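Local structure of glycoside hydrolase family 61 (Trichoderma reesei QM6a, 5O2X) at residues G33-D38 and N59-K64; P89-L94 and F111-G116; N138-K143 and V232-S237. The protein probably cleaves cellulose chains oxidatively as a copper-dependent lytic polysaccharide monooxygenase of Auxiliary Activity family 9. All blocks are in the same frame, centred on the assembly; numbering follows the deposited sequence.

From the N terminus the three contacts follow one another in series; none nests in or crosses another. Interaction 1 closes a 20-residue loop that carries helix 53-56, pairing the chain before this helix with the chain that leads on to strand 67-70. Interaction 2 joins strands 90-96 and 110-121 across a 16-residue connection within the larger sheet. Interaction 3 closes a much longer excursion of 88 residues, bringing the glycosylated chain at 232-237 back to strand 139-143 at the edge of the five-stranded sheet. Interactions 2 and 3 touch where strand 139-143 packs on the larger sheet. Interactions 1 and 3 lie on opposite sides of the chain's centre, with their own centres about 24 Å apart.

Interaction 1: G33-D38 and N59-K64. With NAG (2-acetamido-2-deoxy-beta-D-glucopyranose), chain B.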
loop_
_atom_site.group_PDB
_atom_site.type_symbol
_atom_site.label_atom_id
_atom_site.label_comp_id
_atom_site.label_asym_id
_atom_site.label_seq_id
_atom_site.Cartn_x
_atom_site.Cartn_y
_atom_site.Cartn_z
ATOM N N GLY A 33 5.128 -3.500 -9.932
ATOM C CA GLY A 33 3.909 -2.780 -9.612
ATOM C C GLY A 33 2.817 -3.061 -10.612
ATOM O O GLY A 33 3.082 -3.179 -11.817
ATOM N N TRP A 34 1.574 -3.182 -10.126
ATOM C CA TRP A 34 0.443 -3.446 -11.020
ATOM C C TRP A 34 0.210 -2.281 -11.984
ATOM O O TRP A 34 0.467 -1.118 -11.692
ATOM C CB TRP A 34 -0.799 -3.724 -10.195
ATOM C CG TRP A 34 -0.815 -5.116 -9.578
ATOM C CD1 TRP A 34 0.226 -5.771 -8.986
ATOM C CD2 TRP A 34 -1.920 -6.021 -9.605
ATOM N NE1 TRP A 34 -0.179 -7.043 -8.632
ATOM C CE2 TRP A 34 -1.477 -7.235 -9.031
ATOM C CE3 TRP A 34 -3.216 -5.963 -10.134
ATOM C CZ2 TRP A 34 -2.270 -8.373 -8.966
ATOM C CZ3 TRP A 34 -3.998 -7.098 -10.045
ATOM C CH2 TRP A 34 -3.529 -8.278 -9.494
ATOM N N THR A 35 -0.299 -2.635 -13.163
ATOM C CA THR A 35 -0.735 -1.609 -14.111
ATOM C C THR A 35 -2.053 -1.022 -13.637
ATOM O O THR A 35 -2.934 -1.783 -13.266
ATOM C CB THR A 35 -0.917 -2.247 -15.489
ATOM O OG1 THR A 35 0.351 -2.792 -15.895
ATOM C CG2 THR A 35 -1.428 -1.265 -16.529
ATOM N N ALA A 36 -2.178 0.291 -13.594
ATOM C CA ALA A 36 -3.412 0.922 -13.147
ATOM C C ALA A 36 -3.603 2.238 -13.892
ATOM O O ALA A 36 -2.681 2.784 -14.501
ATOM C CB ALA A 36 -3.428 1.126 -11.642
ATOM N N ALA A 37 -4.830 2.748 -13.806
ATOM C CA ALA A 37 -5.272 3.870 -14.628
ATOM C C ALA A 37 -5.314 5.199 -13.859
ATOM O O ALA A 37 -6.046 6.112 -14.258
ATOM C CB ALA A 37 -6.591 3.550 -15.294
ATOM N N ASP A 38 -4.471 5.333 -12.831
ATOM C CA ASP A 38 -4.318 6.587 -12.095
ATOM C C ASP A 38 -3.352 7.548 -12.764
ATOM O O ASP A 38 -2.379 8.005 -12.155
ATOM C CB ASP A 38 -3.944 6.324 -10.626
ATOM C CG ASP A 38 -2.676 5.530 -10.435
ATOM O OD1 ASP A 38 -2.352 4.640 -11.224
ATOM O OD2 ASP A 38 -1.932 5.752 -9.392
ATOM N N ASN A 59 -8.962 0.141 -12.587
ATOM C CA ASN A 59 -8.803 -0.749 -13.727
ATOM C C ASN A 59 -7.558 -1.596 -13.608
ATOM O O ASN A 59 -7.031 -2.053 -14.608
ATOM C CB ASN A 59 -8.812 0.037 -15.050
ATOM C CG ASN A 59 -10.102 0.693 -15.307
ATOM O OD1 ASN A 59 -11.093 0.452 -14.639
ATOM N ND2 ASN A 59 -10.113 1.525 -16.358
ATOM N N ALA A 60 -7.095 -1.910 -12.377
ATOM C CA ALA A 60 -5.755 -2.465 -12.286
ATOM C C ALA A 60 -5.691 -3.873 -12.879
ATOM O O ALA A 60 -6.599 -4.681 -12.695
ATOM C CB ALA A 60 -5.282 -2.501 -10.842
ATOM N N THR A 61 -4.563 -4.141 -13.514
ATOM C CA THR A 61 -4.256 -5.466 -14.035
ATOM C C THR A 61 -2.895 -5.888 -13.520
ATOM O O THR A 61 -2.021 -5.068 -13.197
ATOM C CB THR A 61 -4.328 -5.491 -15.588
ATOM O OG1 THR A 61 -3.448 -4.509 -16.128
ATOM C CG2 THR A 61 -5.703 -5.257 -16.083
ATOM N N ASN A 62 -2.710 -7.192 -13.465
ATOM C CA ASN A 62 -1.601 -7.776 -12.736
ATOM C C ASN A 62 -0.260 -7.267 -13.246
ATOM O O ASN A 62 0.016 -7.267 -14.449
ATOM C CB ASN A 62 -1.589 -9.290 -12.895
ATOM C CG ASN A 62 -2.863 -9.960 -12.423
ATOM O OD1 ASN A 62 -3.965 -9.586 -12.841
ATOM N ND2 ASN A 62 -2.738 -10.961 -11.565
ATOM N N ALA A 63 0.652 -6.967 -12.322
ATOM C CA ALA A 63 2.058 -6.869 -12.667
ATOM C C ALA A 63 2.506 -8.201 -13.256
ATOM O O ALA A 63 2.069 -9.265 -12.802
ATOM C CB ALA A 63 2.897 -6.547 -11.430
ATOM N N LYS A 64 3.406 -8.144 -14.242
ATOM C CA LYS A 64 3.798 -9.335 -15.005
ATOM C C LYS A 64 5.123 -9.926 -14.544
ATOM O O LYS A 64 5.633 -10.874 -15.147
ATOM C CB LYS A 64 3.795 -9.041 -16.522
ATOM C CG LYS A 64 2.414 -8.785 -17.086
ATOM C CD LYS A 64 2.344 -8.913 -18.612
ATOM C CE LYS A 64 0.962 -8.614 -19.143
ATOM N NZ LYS A 64 0.968 -8.644 -20.641
HETATM C C1 NAG B . -11.327 2.125 -16.788
HETATM C C2 NAG B . -11.071 3.431 -17.536
HETATM C C3 NAG B . -12.415 3.926 -18.085
HETATM C C4 NAG B . -13.116 2.879 -18.902
HETATM C C5 NAG B . -13.219 1.584 -18.137
HETATM C C6 NAG B . -13.792 0.396 -18.944
HETATM C C7 NAG B . -9.530 5.203 -16.841
HETATM C C8 NAG B . -9.216 6.247 -15.808
HETATM N N2 NAG B . -10.557 4.432 -16.607
HETATM O O3 NAG B . -12.181 5.099 -18.902
HETATM O O4 NAG B . -14.418 3.329 -19.302
HETATM O O5 NAG B . -11.932 1.194 -17.693
HETATM O O6 NAG B . -13.183 0.298 -20.217
HETATM O O7 NAG B . -8.848 5.088 -17.844
#
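The indole of W34 lies against the backbone of N62 and A63, forming the tightly packed half of the contact between 33-38 and 59-64. CG of W34, anti to the carbonyl carbon (chi1 -76°), carries the ring end toward 59-64. CA of N62 stands 3.4 Å from the centroid of the six-membered ring of W34 and 7° off its normal, a CH-pi contact, while N of A63 sits over the same face nearer the rim. The N62 side chain runs beside the indole, its amide turned 26° from the ring and its CG 3.4 Å from CH2 of W34. On the pyrrole side, CD1 of W34 meets CB of A63 at 3.7 Å, and the methyl of A60 comes in at the ring edge. The polar ends are held from outside: NE1 of W34 bonds to OD1 of N179, ND2 of N62 to the carbonyls of C101 and V104.

Next to the indole, T35 and T61 form a single antiparallel hydrogen-bonded pair, with N of T35 to O of T61 at 3.0 Å and N of T61 to O of T35 at 2.9 Å. On the outer side of this pair the exposed T61 turns its side chain away, though its OG1 comes within 3.5 Å of CB of T35. Beyond it the contact is looser: CB of A37 and CB of N59 merely touch, at 4.2 Å. The N-linked N-acetylglucosamine on ND2 of N59 borders this side, its acetamido C7 3.7 Å from CB of A37.

N of N59 bonds to OD1 of D53 in helix 53-56 and W34 shares a backbone hydrogen bond with C177, so the contact is tied both to that short helix and to strand 172-183, which the C56-C177 disulfide also joins.

Interaction 2: P89-L94 and F111-G116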
loop_
_atom_site.group_PDB
_atom_site.type_symbol
_atom_site.label_atom_id
_atom_site.label_comp_id
_atom_site.label_asym_id
_atom_site.label_seq_id
_atom_site.Cartn_x
_atom_site.Cartn_y
_atom_site.Cartn_z
ATOM N N PRO A 89 -3.763 8.373 7.278
ATOM C CA PRO A 89 -3.086 7.145 7.694
ATOM C C PRO A 89 -2.433 6.415 6.529
ATOM O O PRO A 89 -2.710 6.670 5.350
ATOM C CB PRO A 89 -4.263 6.303 8.234
ATOM C CG PRO A 89 -5.416 6.697 7.359
ATOM C CD PRO A 89 -5.216 8.208 7.198
ATOM N N ILE A 90 -1.572 5.465 6.908
ATOM C CA ILE A 90 -0.876 4.599 5.958
ATOM C C ILE A 90 -1.031 3.165 6.454
ATOM O O ILE A 90 -0.849 2.894 7.660
ATOM C CB ILE A 90 0.619 4.982 5.838
ATOM C CG1 ILE A 90 0.717 6.384 5.234
ATOM C CG2 ILE A 90 1.366 3.971 4.975
ATOM C CD1 ILE A 90 2.120 6.961 5.209
ATOM N N VAL A 91 -1.391 2.259 5.536
ATOM C CA VAL A 91 -1.573 0.847 5.867
ATOM C C VAL A 91 -0.936 0.000 4.795
ATOM O O VAL A 91 -0.758 0.396 3.641
ATOM C CB VAL A 91 -3.094 0.508 5.984
ATOM C CG1 VAL A 91 -3.711 1.151 7.216
ATOM C CG2 VAL A 91 -3.867 0.851 4.727
ATOM N N ASP A 92 -0.618 -1.245 5.191
ATOM C CA ASP A 92 -0.068 -2.232 4.268
ATOM C C ASP A 92 -0.708 -3.571 4.517
ATOM O O ASP A 92 -0.904 -3.974 5.684
ATOM C CB ASP A 92 1.454 -2.405 4.422
ATOM C CG ASP A 92 2.184 -1.166 3.974
ATOM O OD1 ASP A 92 2.528 -1.054 2.783
ATOM O OD2 ASP A 92 2.432 -0.250 4.828
ATOM N N TYR A 93 -0.986 -4.279 3.425
ATOM C CA TYR A 93 -1.578 -5.600 3.465
ATOM C C TYR A 93 -0.784 -6.540 2.570
ATOM O O TYR A 93 -0.121 -6.132 1.613
ATOM C CB TYR A 93 -3.007 -5.598 2.897
ATOM C CG TYR A 93 -3.977 -4.663 3.570
ATOM C CD1 TYR A 93 -4.060 -3.323 3.211
ATOM C CD2 TYR A 93 -4.855 -5.135 4.525
ATOM C CE1 TYR A 93 -4.972 -2.471 3.781
ATOM C CE2 TYR A 93 -5.801 -4.281 5.100
ATOM C CZ TYR A 93 -5.858 -2.961 4.737
ATOM O OH TYR A 93 -6.806 -2.164 5.319
ATOM N N LEU A 94 -0.922 -7.844 2.872
ATOM C CA LEU A 94 -0.500 -8.904 1.963
ATOM C C LEU A 94 -1.710 -9.769 1.639
ATOM O O LEU A 94 -2.591 -9.948 2.495
ATOM C CB LEU A 94 0.586 -9.786 2.563
ATOM C CG LEU A 94 1.915 -9.110 2.815
ATOM C CD1 LEU A 94 2.836 -9.995 3.609
ATOM C CD2 LEU A 94 2.620 -8.733 1.532
ATOM N N PHE A 111 -6.853 -10.046 1.850
ATOM C CA PHE A 111 -5.800 -9.214 2.400
ATOM C C PHE A 111 -5.771 -9.281 3.915
ATOM O O PHE A 111 -6.794 -9.083 4.584
ATOM C CB PHE A 111 -6.024 -7.766 1.985
ATOM C CG PHE A 111 -5.852 -7.547 0.517
ATOM C CD1 PHE A 111 -4.588 -7.433 -0.042
ATOM C CD2 PHE A 111 -6.953 -7.505 -0.330
ATOM C CE1 PHE A 111 -4.406 -7.270 -1.413
ATOM C CE2 PHE A 111 -6.777 -7.365 -1.697
ATOM C CZ PHE A 111 -5.515 -7.224 -2.240
ATOM N N PHE A 112 -4.575 -9.512 4.474
ATOM C CA PHE A 112 -4.332 -9.370 5.906
ATOM C C PHE A 112 -3.397 -8.173 6.109
ATOM O O PHE A 112 -2.482 -7.928 5.325
ATOM C CB PHE A 112 -3.796 -10.665 6.545
ATOM C CG PHE A 112 -2.570 -11.262 5.897
ATOM C CD1 PHE A 112 -2.698 -12.202 4.857
ATOM C CD2 PHE A 112 -1.305 -10.951 6.333
ATOM C CE1 PHE A 112 -1.599 -12.769 4.300
ATOM C CE2 PHE A 112 -0.195 -11.550 5.774
ATOM C CZ PHE A 112 -0.327 -12.461 4.751
ATOM N N LYS A 113 -3.676 -7.414 7.175
ATOM C CA LYS A 113 -2.962 -6.166 7.418
ATOM C C LYS A 113 -1.674 -6.412 8.179
ATOM O O LYS A 113 -1.699 -6.989 9.289
ATOM C CB LYS A 113 -3.874 -5.210 8.193
ATOM C CG LYS A 113 -3.280 -3.823 8.343
ATOM C CD LYS A 113 -4.121 -2.878 9.179
ATOM C CE LYS A 113 -5.313 -2.318 8.415
ATOM N NZ LYS A 113 -6.275 -1.680 9.366
ATOM N N ILE A 114 -0.563 -5.978 7.608
ATOM C CA ILE A 114 0.738 -6.129 8.261
ATOM C C ILE A 114 1.272 -4.864 8.922
ATOM O O ILE A 114 2.158 -4.991 9.762
ATOM C CB ILE A 114 1.791 -6.763 7.315
ATOM C CG1 ILE A 114 2.119 -5.907 6.108
ATOM C CG2 ILE A 114 1.359 -8.173 6.935
ATOM C CD1 ILE A 114 3.362 -6.372 5.357
ATOM N N ASP A 115 0.742 -3.685 8.609
ATOM C CA ASP A 115 1.047 -2.496 9.395
ATOM C C ASP A 115 -0.066 -1.502 9.205
ATOM O O ASP A 115 -0.942 -1.628 8.332
ATOM C CB ASP A 115 2.455 -1.904 9.140
ATOM C CG ASP A 115 2.584 -0.958 7.972
ATOM O OD1 ASP A 115 1.704 -0.994 7.090
ATOM O OD2 ASP A 115 3.586 -0.200 7.938
ATOM N N GLY A 116 -0.071 -0.476 10.076
ATOM C CA GLY A 116 -1.060 0.575 9.965
ATOM C C GLY A 116 -0.806 1.620 11.012
ATOM O O GLY A 116 -0.778 1.320 12.212
#
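Two buried acids, D92 and D115, bring their carboxylates together across neighbouring strands, with OD2 of D92 only 2.5 Å from OD1 of D115. The carboxylate planes are 49° apart. CG of D115 lies between its own backbone N and carbonyl carbon (chi1 85°), which swings the group over toward D92.

The backbone beneath is irregular as well. I114 and D115 both face D92 in a classic beta bulge: the carbonyl oxygen of D92 receives N of I114 at 2.8 Å and, only weakly, N of D115 at 3.4 Å. Regular antiparallel pairing resumes at Y93 with K113, and L94 and F112 then exchange two backbone hydrogen bonds. The F112 ring folds back over this pair, taking O of L94 3.3 Å above one face and CB of L94 in a CH-pi contact, 4.0 Å from the centroid. On the face that carries V91, Y93 and K113, the lysine chain passes over the Y93 ring and sets its CE 3.4 Å from the Y93 OH. NZ of K113 continues to the carbonyls of P220 and P222, and the Y93 hydroxyl pairs with that of Y199.

The other two carboxylate oxygens are engaged, OD1 of D92 by ND1 of H157 and OD2 of D115 by NE1 of W140. With oxygens this close, one of the two acids probably holds a proton, relieving the repulsion.

Interaction 3: N138-K143 and V232-S237; sequences NTWVVK and VAQGSS. With MAN (alpha-D-mannopyranose), chain M; MAN (alpha-D-mannopyranose), chain N; MAN (alpha-D-mannopyranose), chain L.
The amide of Q234 grips the backbone of V141 with both of its ends. OE1 of Q234 accepts N of V141 at 2.9 Å, the donor lying in the carbonyl plane on a lone pair. NE2 of Q234 gives an almost straight bond (173°) to O of V141, also 2.9 Å long. A bend at chi2 of Q234 (-62°) turns the amide back toward its own chain, where NE2 also donates to O of V232. One side-chain amide thus takes up the hydrogen-bonding positions that a neighbouring strand would fill.

The group is held flat as well, stacked on the W140 indole with the planes 21° apart and OE1 3.2 Å above the ring plane. One water lies within hydrogen-bonding distance of OE1 of Q234 and O of T139; two more bridge the segments, from O of V141 to N of V232 and from OG1 of T139, itself hydrogen-bonded to O of N136, to N of G235.

Farther out the packing is apolar. CG2 of V232 meets CG1 of V141 at 4.0 Å, and CG1 of V232 rests on CB of K143 at 3.7 Å. O-linked mannoses on S236 and S237 border the same edge, the first placing its C1 3.6 Å from CG2 of T139.

Strand 139-143 is outermost in its sheet of the AA9 beta-sandwich, so 232-237, probably part of the predicted linker, covers an edge of the catalytic domain without forming a strand.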
loop_
_atom_site.group_PDB
_atom_site.type_symbol
_atom_site.label_atom_id
_atom_site.label_comp_id
_atom_site.label_asym_id
_atom_site.label_seq_id
_atom_site.Cartn_x
_atom_site.Cartn_y
_atom_site.Cartn_z
ATOM N N ASN A 138 9.342 11.376 1.520
ATOM C CA ASN A 138 8.267 10.745 0.803
ATOM C C ASN A 138 8.362 9.224 0.748
ATOM O O ASN A 138 7.978 8.588 -0.226
ATOM C CB ASN A 138 8.078 11.326 -0.627
ATOM C CG ASN A 138 6.951 12.303 -0.750
ATOM O OD1 ASN A 138 6.655 13.079 0.176
ATOM N ND2 ASN A 138 6.297 12.262 -1.903
ATOM N N THR A 139 8.849 8.637 1.863
ATOM C CA THR A 139 8.990 7.197 1.927
ATOM C C THR A 139 8.222 6.635 3.100
ATOM O O THR A 139 7.945 7.306 4.102
ATOM C CB THR A 139 10.454 6.745 1.986
ATOM O OG1 THR A 139 11.067 7.130 3.224
ATOM C CG2 THR A 139 11.247 7.268 0.806
ATOM N N TRP A 140 7.939 5.327 2.988
ATOM C CA TRP A 140 7.363 4.512 4.071
ATOM C C TRP A 140 8.078 3.199 4.042
ATOM O O TRP A 140 8.348 2.657 2.955
ATOM C CB TRP A 140 5.863 4.308 3.886
ATOM C CG TRP A 140 5.201 3.678 5.061
ATOM C CD1 TRP A 140 4.805 2.364 5.210
ATOM C CD2 TRP A 140 4.921 4.310 6.309
ATOM N NE1 TRP A 140 4.277 2.162 6.446
ATOM C CE2 TRP A 140 4.336 3.325 7.164
ATOM C CE3 TRP A 140 5.091 5.608 6.799
ATOM C CZ2 TRP A 140 3.915 3.619 8.470
ATOM C CZ3 TRP A 140 4.665 5.896 8.066
ATOM C CH2 TRP A 140 4.113 4.914 8.901
ATOM N N VAL A 141 8.362 2.620 5.226
ATOM C CA VAL A 141 9.026 1.327 5.361
ATOM C C VAL A 141 8.089 0.333 6.001
ATOM O O VAL A 141 7.513 0.617 7.051
ATOM C CB VAL A 141 10.309 1.462 6.209
ATOM C CG1 VAL A 141 10.982 0.102 6.412
ATOM C CG2 VAL A 141 11.262 2.426 5.514
ATOM N N VAL A 142 7.952 -0.854 5.377
ATOM C CA VAL A 142 7.205 -1.988 5.970
ATOM C C VAL A 142 8.156 -3.165 6.064
ATOM O O VAL A 142 9.015 -3.347 5.217
ATOM C CB VAL A 142 5.913 -2.298 5.149
ATOM C CG1 VAL A 142 6.244 -2.976 3.833
ATOM C CG2 VAL A 142 4.903 -3.100 5.964
ATOM N N LYS A 143 7.934 -3.999 7.074
ATOM C CA LYS A 143 8.684 -5.228 7.241
ATOM C C LYS A 143 7.835 -6.441 6.896
ATOM O O LYS A 143 6.721 -6.592 7.418
ATOM C CB LYS A 143 9.224 -5.315 8.663
ATOM C CG LYS A 143 9.938 -6.626 8.930
ATOM C CD LYS A 143 10.633 -6.635 10.287
ATOM C CE LYS A 143 10.886 -8.052 10.797
ATOM N NZ LYS A 143 11.442 -8.075 12.192
ATOM N N VAL A 232 7.184 -0.506 11.864
ATOM C CA VAL A 232 8.602 -0.606 12.204
ATOM C C VAL A 232 9.253 0.774 12.070
ATOM O O VAL A 232 8.653 1.720 11.541
ATOM C CB VAL A 232 9.342 -1.642 11.347
ATOM C CG1 VAL A 232 8.793 -3.038 11.607
ATOM C CG2 VAL A 232 9.345 -1.296 9.831
ATOM N N ALA A 233 10.449 0.917 12.613
ATOM C CA ALA A 233 11.079 2.226 12.658
ATOM C C ALA A 233 11.213 2.797 11.232
ATOM O O ALA A 233 11.791 2.177 10.336
ATOM C CB ALA A 233 12.433 2.168 13.323
ATOM N N GLN A 234 10.674 3.998 11.059
ATOM C CA GLN A 234 10.711 4.701 9.774
ATOM C C GLN A 234 12.036 5.433 9.581
ATOM O O GLN A 234 12.679 5.833 10.528
ATOM C CB GLN A 234 9.570 5.692 9.681
ATOM C CG GLN A 234 8.205 5.006 9.787
ATOM C CD GLN A 234 7.987 4.037 8.650
ATOM O OE1 GLN A 234 8.085 4.421 7.458
ATOM N NE2 GLN A 234 7.776 2.783 8.964
ATOM N N GLY A 235 12.400 5.631 8.329
ATOM C CA GLY A 235 13.609 6.329 7.941
ATOM C C GLY A 235 14.026 5.869 6.569
ATOM O O GLY A 235 14.037 4.692 6.266
ATOM N N SER A 236 14.353 6.834 5.709
ATOM C CA SER A 236 14.704 6.521 4.323
ATOM C C SER A 236 16.107 5.963 4.259
ATOM O O SER A 236 16.975 6.315 5.047
ATOM C CB SER A 236 14.607 7.803 3.532
ATOM O OG SER A 236 14.882 7.460 2.164
ATOM N N SER A 237 16.343 5.093 3.287
ATOM C CA SER A 237 17.701 4.661 2.978
ATOM C C SER A 237 17.820 4.541 1.475
ATOM O O SER A 237 16.836 4.355 0.757
ATOM C CB SER A 237 18.059 3.361 3.669
ATOM O OG SER A 237 17.386 2.314 3.049
HETATM C C1 MAN M . 14.600 8.540 1.273
HETATM C C2 MAN M . 14.851 8.019 -0.114
HETATM C C3 MAN M . 16.323 7.756 -0.343
HETATM C C4 MAN M . 17.171 8.949 0.019
HETATM C C5 MAN M . 16.799 9.458 1.407
HETATM C C6 MAN M . 17.478 10.761 1.751
HETATM O O2 MAN M . 14.379 9.014 -1.027
HETATM O O3 MAN M . 16.562 7.396 -1.713
HETATM O O4 MAN M . 18.550 8.553 0.011
HETATM O O5 MAN M . 15.398 9.666 1.549
HETATM O O6 MAN M . 17.245 11.111 3.115
HETATM C C1 MAN N . 17.658 1.041 3.655
HETATM C C2 MAN N . 17.387 -0.051 2.633
HETATM C C3 MAN N . 15.868 -0.152 2.362
HETATM C C4 MAN N . 15.144 -0.370 3.672
HETATM C C5 MAN N . 15.486 0.785 4.607
HETATM C C6 MAN N . 14.879 0.633 5.972
HETATM O O2 MAN N . 17.861 -1.303 3.087
HETATM O O3 MAN N . 15.629 -1.202 1.430
HETATM O O4 MAN N . 13.747 -0.424 3.423
HETATM O O5 MAN N . 16.882 0.870 4.823
HETATM O O6 MAN N . 15.192 -0.670 6.528
HETATM C C1 MAN L . 6.308 2.864 13.453
HETATM C C2 MAN L . 6.654 3.013 14.926
HETATM C C3 MAN L . 5.763 4.039 15.607
HETATM C C4 MAN L . 5.821 5.369 14.877
HETATM C C5 MAN L . 5.479 5.136 13.401
HETATM C C6 MAN L . 5.670 6.388 12.573
HETATM O O2 MAN L . 8.034 3.372 15.039
HETATM O O3 MAN L . 6.134 4.203 16.991
HETATM O O4 MAN L . 4.884 6.306 15.377
HETATM O O5 MAN L . 6.336 4.139 12.824
HETATM O O6 MAN L . 7.012 6.899 12.651
HETATM O O HOH W 1 8.429 7.097 6.799
HETATM O O HOH W 2 10.947 6.043 5.894
HETATM O O HOH W 3 5.959 -0.323 9.187
#